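Local atomic coordinates of acetylxylan esterase / glucomannan deacetylase (PDB entry 2WAA), a protein that removes acetyl groups from plant cell wall xylan and glucomannan as a family 2 carbohydrate esterase. Residues F238-Y252 against K280-Q294. Sequence-based numbering, arbitrary orientation.
Sequences FSPGIPDRATYINTY and KKAALVSYIGETRQQ
Y287 of helix 280-294 pushes its ring as a knob into a hole lined by F238, R245, Y248 and I249, a worked example of how a helix interlocks with another helix and the chain leading into it on an SGNH (GDSL-type) hydrolase domain. Helix 245-252 crosses its partner at -52°, with the axes 9.1 Å apart. The tyrosine's CG lies opposite its own carbonyl carbon (chi1 -73°), and from there the ring reaches the loop ahead of helix 245-252, where Y287 OH donates to P243 O (2.8 Å) almost in line with the carbonyl bond. F238 and Y248 complete an aromatic cluster, both rings meeting that of Y287 obliquely; F238 CZ also rests on L284 CB at 3.7 Å, while P243 CD covers the centre of one F238 face. Beyond the cluster, Y248 OH is hydrogen-bonded to D237 OD2. I249 makes a second knob, among Y287, E290, T291 and Q294. R245 runs extended past Y287, its guanidinium nearly perpendicular to the ring (87°) with Y287 CD1 over one face. Two grips in the guanidinium plane fix that group's rotation: R245 NH1 and NH2 share S286 OG, while R245 NE (2.8 Å) and NH2 (2.6 Å) converge on E290 OE1, closing the salt bridge through a single carboxylate oxygen.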
loop_
_atom_site.group_PDB
_atom_site.type_symbol
_atom_site.label_atom_id
_atom_site.label_comp_id
_atom_site.label_asym_id
_atom_site.label_seq_id
_atom_site.Cartn_x
_atom_site.Cartn_y
_atom_site.Cartn_z
ATOM N N PHE A 238 10.811 17.895 -3.254
ATOM C CA PHE A 238 11.211 19.140 -2.535
ATOM C C PHE A 238 12.445 18.976 -1.647
ATOM O O PHE A 238 12.940 19.956 -1.063
ATOM C CB PHE A 238 10.012 19.684 -1.700
ATOM C CG PHE A 238 8.955 20.312 -2.557
ATOM C CD1 PHE A 238 8.271 19.538 -3.486
ATOM C CD2 PHE A 238 8.686 21.665 -2.506
ATOM C CE1 PHE A 238 7.307 20.096 -4.320
ATOM C CE2 PHE A 238 7.737 22.247 -3.323
ATOM C CZ PHE A 238 7.036 21.479 -4.251
ATOM N N SER A 239 12.957 17.753 -1.554
ATOM C CA SER A 239 14.120 17.506 -0.691
ATOM C C SER A 239 15.359 18.262 -1.129
ATOM O O SER A 239 16.037 18.868 -0.296
ATOM C CB SER A 239 14.405 16.014 -0.574
ATOM O OG SER A 239 13.322 15.430 0.088
ATOM N N PRO A 240 15.660 18.253 -2.434
ATOM C CA PRO A 240 16.821 19.049 -2.831
ATOM C C PRO A 240 16.588 20.559 -2.750
ATOM O O PRO A 240 17.562 21.291 -2.602
ATOM C CB PRO A 240 17.037 18.664 -4.310
ATOM C CG PRO A 240 16.262 17.342 -4.500
ATOM C CD PRO A 240 15.096 17.481 -3.573
ATOM N N GLY A 241 15.334 21.014 -2.854
ATOM C CA GLY A 241 14.983 22.427 -2.940
ATOM C C GLY A 241 13.592 22.459 -3.577
ATOM O O GLY A 241 13.063 21.419 -3.992
ATOM N N ILE A 242 12.972 23.622 -3.668
ATOM C CA ILE A 242 11.674 23.696 -4.330
ATOM C C ILE A 242 11.877 23.544 -5.817
ATOM O O ILE A 242 12.649 24.320 -6.393
ATOM C CB ILE A 242 11.022 25.058 -4.033
ATOM C CG1 ILE A 242 10.679 25.142 -2.542
ATOM C CG2 ILE A 242 9.820 25.309 -4.939
ATOM C CD1 ILE A 242 10.238 26.573 -2.068
ATOM N N PRO A 243 11.195 22.567 -6.479
ATOM C CA PRO A 243 11.416 22.413 -7.933
ATOM C C PRO A 243 10.782 23.513 -8.778
ATOM O O PRO A 243 9.860 24.203 -8.344
ATOM C CB PRO A 243 10.735 21.054 -8.267
ATOM C CG PRO A 243 9.698 20.832 -7.147
ATOM C CD PRO A 243 10.308 21.488 -5.922
ATOM N N ASP A 244 11.279 23.681 -9.994
ATOM C CA ASP A 244 10.705 24.641 -10.931
ATOM C C ASP A 244 9.159 24.564 -11.034
ATOM O O ASP A 244 8.596 23.488 -11.345
ATOM C CB ASP A 244 11.312 24.409 -12.328
ATOM C CG ASP A 244 10.751 25.351 -13.345
ATOM O OD1 ASP A 244 10.900 26.579 -13.139
ATOM O OD2 ASP A 244 10.143 24.903 -14.344
ATOM N N ARG A 245 8.488 25.695 -10.836
ATOM C CA ARG A 245 7.028 25.728 -10.801
ATOM C C ARG A 245 6.361 25.253 -12.086
ATOM O O ARG A 245 5.514 24.328 -12.051
ATOM C CB ARG A 245 6.542 27.120 -10.390
ATOM C CG ARG A 245 5.078 27.350 -10.571
ATOM C CD ARG A 245 4.628 28.721 -9.943
ATOM N NE ARG A 245 3.224 28.624 -9.608
ATOM C CZ ARG A 245 2.704 28.584 -8.374
ATOM N NH1 ARG A 245 3.440 28.733 -7.277
ATOM N NH2 ARG A 245 1.398 28.424 -8.253
ATOM N N ALA A 246 6.715 25.849 -13.230
ATOM C CA ALA A 246 6.070 25.408 -14.475
ATOM C C ALA A 246 6.307 23.924 -14.755
ATOM O O ALA A 246 5.410 23.236 -15.187
ATOM C CB ALA A 246 6.503 26.283 -15.707
ATOM N N THR A 247 7.513 23.436 -14.511
ATOM C CA THR A 247 7.850 22.060 -14.810
ATOM C C THR A 247 7.015 21.105 -13.927
ATOM O O THR A 247 6.408 20.128 -14.384
ATOM C CB THR A 247 9.323 21.778 -14.494
ATOM O OG1 THR A 247 10.177 22.590 -15.316
ATOM C CG2 THR A 247 9.654 20.306 -14.739
ATOM N N TYR A 248 6.976 21.414 -12.653
ATOM C CA TYR A 248 6.243 20.558 -11.737
ATOM C C TYR A 248 4.739 20.557 -12.037
ATOM O O TYR A 248 4.093 19.493 -12.089
ATOM C CB TYR A 248 6.497 21.008 -10.316
ATOM C CG TYR A 248 6.203 19.902 -9.339
ATOM C CD1 TYR A 248 7.186 18.967 -9.038
ATOM C CD2 TYR A 248 4.956 19.807 -8.716
ATOM C CE1 TYR A 248 6.950 17.937 -8.119
ATOM C CE2 TYR A 248 4.703 18.798 -7.774
ATOM C CZ TYR A 248 5.714 17.865 -7.503
ATOM O OH TYR A 248 5.514 16.851 -6.613
ATOM N N ILE A 249 4.168 21.740 -12.227
ATOM C CA ILE A 249 2.729 21.825 -12.450
ATOM C C ILE A 249 2.378 21.152 -13.767
ATOM O O ILE A 249 1.366 20.429 -13.874
ATOM C CB ILE A 249 2.230 23.282 -12.420
ATOM C CG1 ILE A 249 2.327 23.848 -10.974
ATOM C CG2 ILE A 249 0.779 23.397 -13.013
ATOM C CD1 ILE A 249 2.056 25.356 -10.927
ATOM N N ASN A 250 3.205 21.343 -14.790
ATOM C CA ASN A 250 2.883 20.690 -16.045
ATOM C C ASN A 250 2.973 19.167 -15.935
ATOM O O ASN A 250 2.149 18.456 -16.527
ATOM C CB ASN A 250 3.764 21.212 -17.181
ATOM C CG ASN A 250 3.389 22.624 -17.577
ATOM O OD1 ASN A 250 2.236 23.078 -17.367
ATOM N ND2 ASN A 250 4.333 23.317 -18.186
ATOM N N THR A 251 3.935 18.646 -15.182
ATOM C CA THR A 251 3.944 17.205 -15.062
ATOM C C THR A 251 2.880 16.666 -14.126
ATOM O O THR A 251 2.323 15.610 -14.423
ATOM C CB THR A 251 5.360 16.520 -15.050
ATOM O OG1 THR A 251 5.466 15.470 -14.069
ATOM C CG2 THR A 251 6.455 17.525 -14.925
ATOM N N TYR A 252 2.513 17.421 -13.090
ATOM C CA TYR A 252 1.444 16.950 -12.226
ATOM C C TYR A 252 0.143 16.939 -13.031
ATOM O O TYR A 252 -0.648 15.994 -12.952
ATOM C CB TYR A 252 1.293 17.828 -10.987
ATOM C CG TYR A 252 0.860 17.073 -9.742
ATOM C CD1 TYR A 252 0.254 15.812 -9.832
ATOM C CD2 TYR A 252 1.097 17.603 -8.487
ATOM C CE1 TYR A 252 -0.160 15.103 -8.656
ATOM C CE2 TYR A 252 0.668 16.925 -7.308
ATOM C CZ TYR A 252 0.058 15.683 -7.409
ATOM O OH TYR A 252 -0.280 15.037 -6.252
ATOM N N LYS A 280 8.467 25.034 1.887
ATOM C CA LYS A 280 8.317 23.929 0.941
ATOM C C LYS A 280 6.875 23.414 0.898
ATOM O O LYS A 280 6.324 23.154 -0.183
ATOM C CB LYS A 280 9.264 22.823 1.319
ATOM C CG LYS A 280 10.680 23.233 0.925
ATOM C CD LYS A 280 11.654 22.134 1.403
ATOM C CE LYS A 280 13.058 22.394 0.797
ATOM N NZ LYS A 280 14.036 21.373 1.317
ATOM N N LYS A 281 6.276 23.254 2.066
ATOM C CA LYS A 281 4.868 22.896 2.141
ATOM C C LYS A 281 4.010 23.922 1.391
ATOM O O LYS A 281 3.157 23.573 0.580
ATOM C CB LYS A 281 4.442 22.805 3.604
ATOM C CG LYS A 281 2.967 22.409 3.815
ATOM C CD LYS A 281 2.727 22.390 5.359
ATOM C CE LYS A 281 1.242 22.190 5.678
ATOM N NZ LYS A 281 0.813 20.821 5.488
ATOM N N ALA A 282 4.199 25.209 1.691
ATOM C CA ALA A 282 3.345 26.220 1.065
ATOM C C ALA A 282 3.496 26.187 -0.464
ATOM O O ALA A 282 2.535 26.413 -1.174
ATOM C CB ALA A 282 3.691 27.642 1.641
ATOM N N ALA A 283 4.704 25.906 -0.946
ATOM C CA ALA A 283 4.951 25.865 -2.379
ATOM C C ALA A 283 4.205 24.696 -2.994
ATOM O O ALA A 283 3.562 24.844 -4.038
ATOM C CB ALA A 283 6.455 25.755 -2.682
ATOM N N LEU A 284 4.286 23.525 -2.356
ATOM C CA LEU A 284 3.533 22.383 -2.916
ATOM C C LEU A 284 2.018 22.594 -2.888
ATOM O O LEU A 284 1.301 22.226 -3.834
ATOM C CB LEU A 284 3.920 21.047 -2.242
ATOM C CG LEU A 284 3.243 19.782 -2.816
ATOM C CD1 LEU A 284 3.352 19.776 -4.353
ATOM C CD2 LEU A 284 3.877 18.500 -2.231
ATOM N N VAL A 285 1.510 23.212 -1.826
ATOM C CA VAL A 285 0.096 23.528 -1.794
ATOM C C VAL A 285 -0.262 24.435 -2.958
ATOM O O VAL A 285 -1.310 24.267 -3.619
ATOM C CB VAL A 285 -0.260 24.207 -0.447
ATOM C CG1 VAL A 285 -1.649 24.822 -0.495
ATOM C CG2 VAL A 285 -0.116 23.164 0.721
ATOM N N SER A 286 0.611 25.407 -3.213
ATOM C CA SER A 286 0.386 26.366 -4.275
ATOM C C SER A 286 0.371 25.646 -5.623
ATOM O O SER A 286 -0.509 25.879 -6.437
ATOM C CB SER A 286 1.508 27.418 -4.295
ATOM O OG SER A 286 1.141 28.404 -5.231
ATOM N N TYR A 287 1.346 24.759 -5.825
ATOM C CA TYR A 287 1.474 24.031 -7.085
ATOM C C TYR A 287 0.232 23.136 -7.305
ATOM O O TYR A 287 -0.290 23.022 -8.415
ATOM C CB TYR A 287 2.725 23.165 -7.040
ATOM C CG TYR A 287 4.061 23.888 -7.142
ATOM C CD1 TYR A 287 4.150 25.296 -7.106
ATOM C CD2 TYR A 287 5.246 23.156 -7.216
ATOM C CE1 TYR A 287 5.410 25.950 -7.198
ATOM C CE2 TYR A 287 6.521 23.807 -7.311
ATOM C CZ TYR A 287 6.572 25.197 -7.329
ATOM O OH TYR A 287 7.817 25.797 -7.377
ATOM N N ILE A 288 -0.256 22.519 -6.233
ATOM C CA ILE A 288 -1.457 21.725 -6.329
ATOM C C ILE A 288 -2.651 22.598 -6.746
ATOM O O ILE A 288 -3.476 22.191 -7.582
ATOM C CB ILE A 288 -1.750 20.981 -4.974
ATOM C CG1 ILE A 288 -0.771 19.798 -4.856
ATOM C CG2 ILE A 288 -3.260 20.524 -4.919
ATOM C CD1 ILE A 288 -0.686 19.192 -3.428
ATOM N N GLY A 289 -2.775 23.782 -6.149
ATOM C CA GLY A 289 -3.910 24.628 -6.496
ATOM C C GLY A 289 -3.812 24.980 -7.982
ATOM O O GLY A 289 -4.806 25.005 -8.685
ATOM N N GLU A 290 -2.618 25.272 -8.476
ATOM C CA GLU A 290 -2.506 25.662 -9.874
ATOM C C GLU A 290 -2.702 24.445 -10.789
ATOM O O GLU A 290 -3.227 24.572 -11.891
ATOM C CB GLU A 290 -1.163 26.338 -10.175
ATOM C CG GLU A 290 -1.132 26.976 -11.535
ATOM C CD GLU A 290 0.094 27.916 -11.748
ATOM O OE1 GLU A 290 0.671 28.413 -10.759
ATOM O OE2 GLU A 290 0.485 28.119 -12.927
ATOM N N THR A 291 -2.253 23.280 -10.350
ATOM C CA THR A 291 -2.552 22.033 -11.115
ATOM C C THR A 291 -4.044 21.863 -11.282
ATOM O O THR A 291 -4.551 21.539 -12.368
ATOM C CB THR A 291 -1.921 20.846 -10.382
ATOM O OG1 THR A 291 -0.482 21.060 -10.342
ATOM C CG2 THR A 291 -2.306 19.472 -11.030
ATOM N N ARG A 292 -4.786 22.026 -10.198
ATOM C CA ARG A 292 -6.226 21.872 -10.286
ATOM C C ARG A 292 -6.831 22.930 -11.222
ATOM O O ARG A 292 -7.766 22.654 -11.972
ATOM C CB ARG A 292 -6.858 21.885 -8.891
ATOM C CG ARG A 292 -6.358 20.721 -8.029
ATOM C CD ARG A 292 -7.039 20.628 -6.658
ATOM N NE ARG A 292 -8.488 20.683 -6.765
ATOM C CZ ARG A 292 -9.199 21.790 -6.625
ATOM N NH1 ARG A 292 -8.586 22.927 -6.350
ATOM N NH2 ARG A 292 -10.515 21.763 -6.759
ATOM N N GLN A 293 -6.310 24.147 -11.156
ATOM C CA GLN A 293 -6.800 25.196 -12.053
ATOM C C GLN A 293 -6.605 24.802 -13.523
ATOM O O GLN A 293 -7.541 24.902 -14.342
ATOM C CB GLN A 293 -6.149 26.552 -11.703
ATOM C CG GLN A 293 -6.542 27.654 -12.696
ATOM C CD GLN A 293 -6.381 29.044 -12.112
ATOM O OE1 GLN A 293 -6.739 29.289 -10.954
ATOM N NE2 GLN A 293 -5.867 29.972 -12.916
ATOM N N GLN A 294 -5.424 24.300 -13.859
ATOM C CA GLN A 294 -5.159 23.841 -15.230
ATOM C C GLN A 294 -5.983 22.630 -15.647
ATOM O O GLN A 294 -6.386 22.533 -16.807
ATOM C CB GLN A 294 -3.694 23.505 -15.438
ATOM C CG GLN A 294 -2.784 24.685 -15.168
ATOM C CD GLN A 294 -1.398 24.472 -15.690
ATOM O OE1 GLN A 294 -1.039 23.360 -16.114
ATOM N NE2 GLN A 294 -0.594 25.534 -15.660
#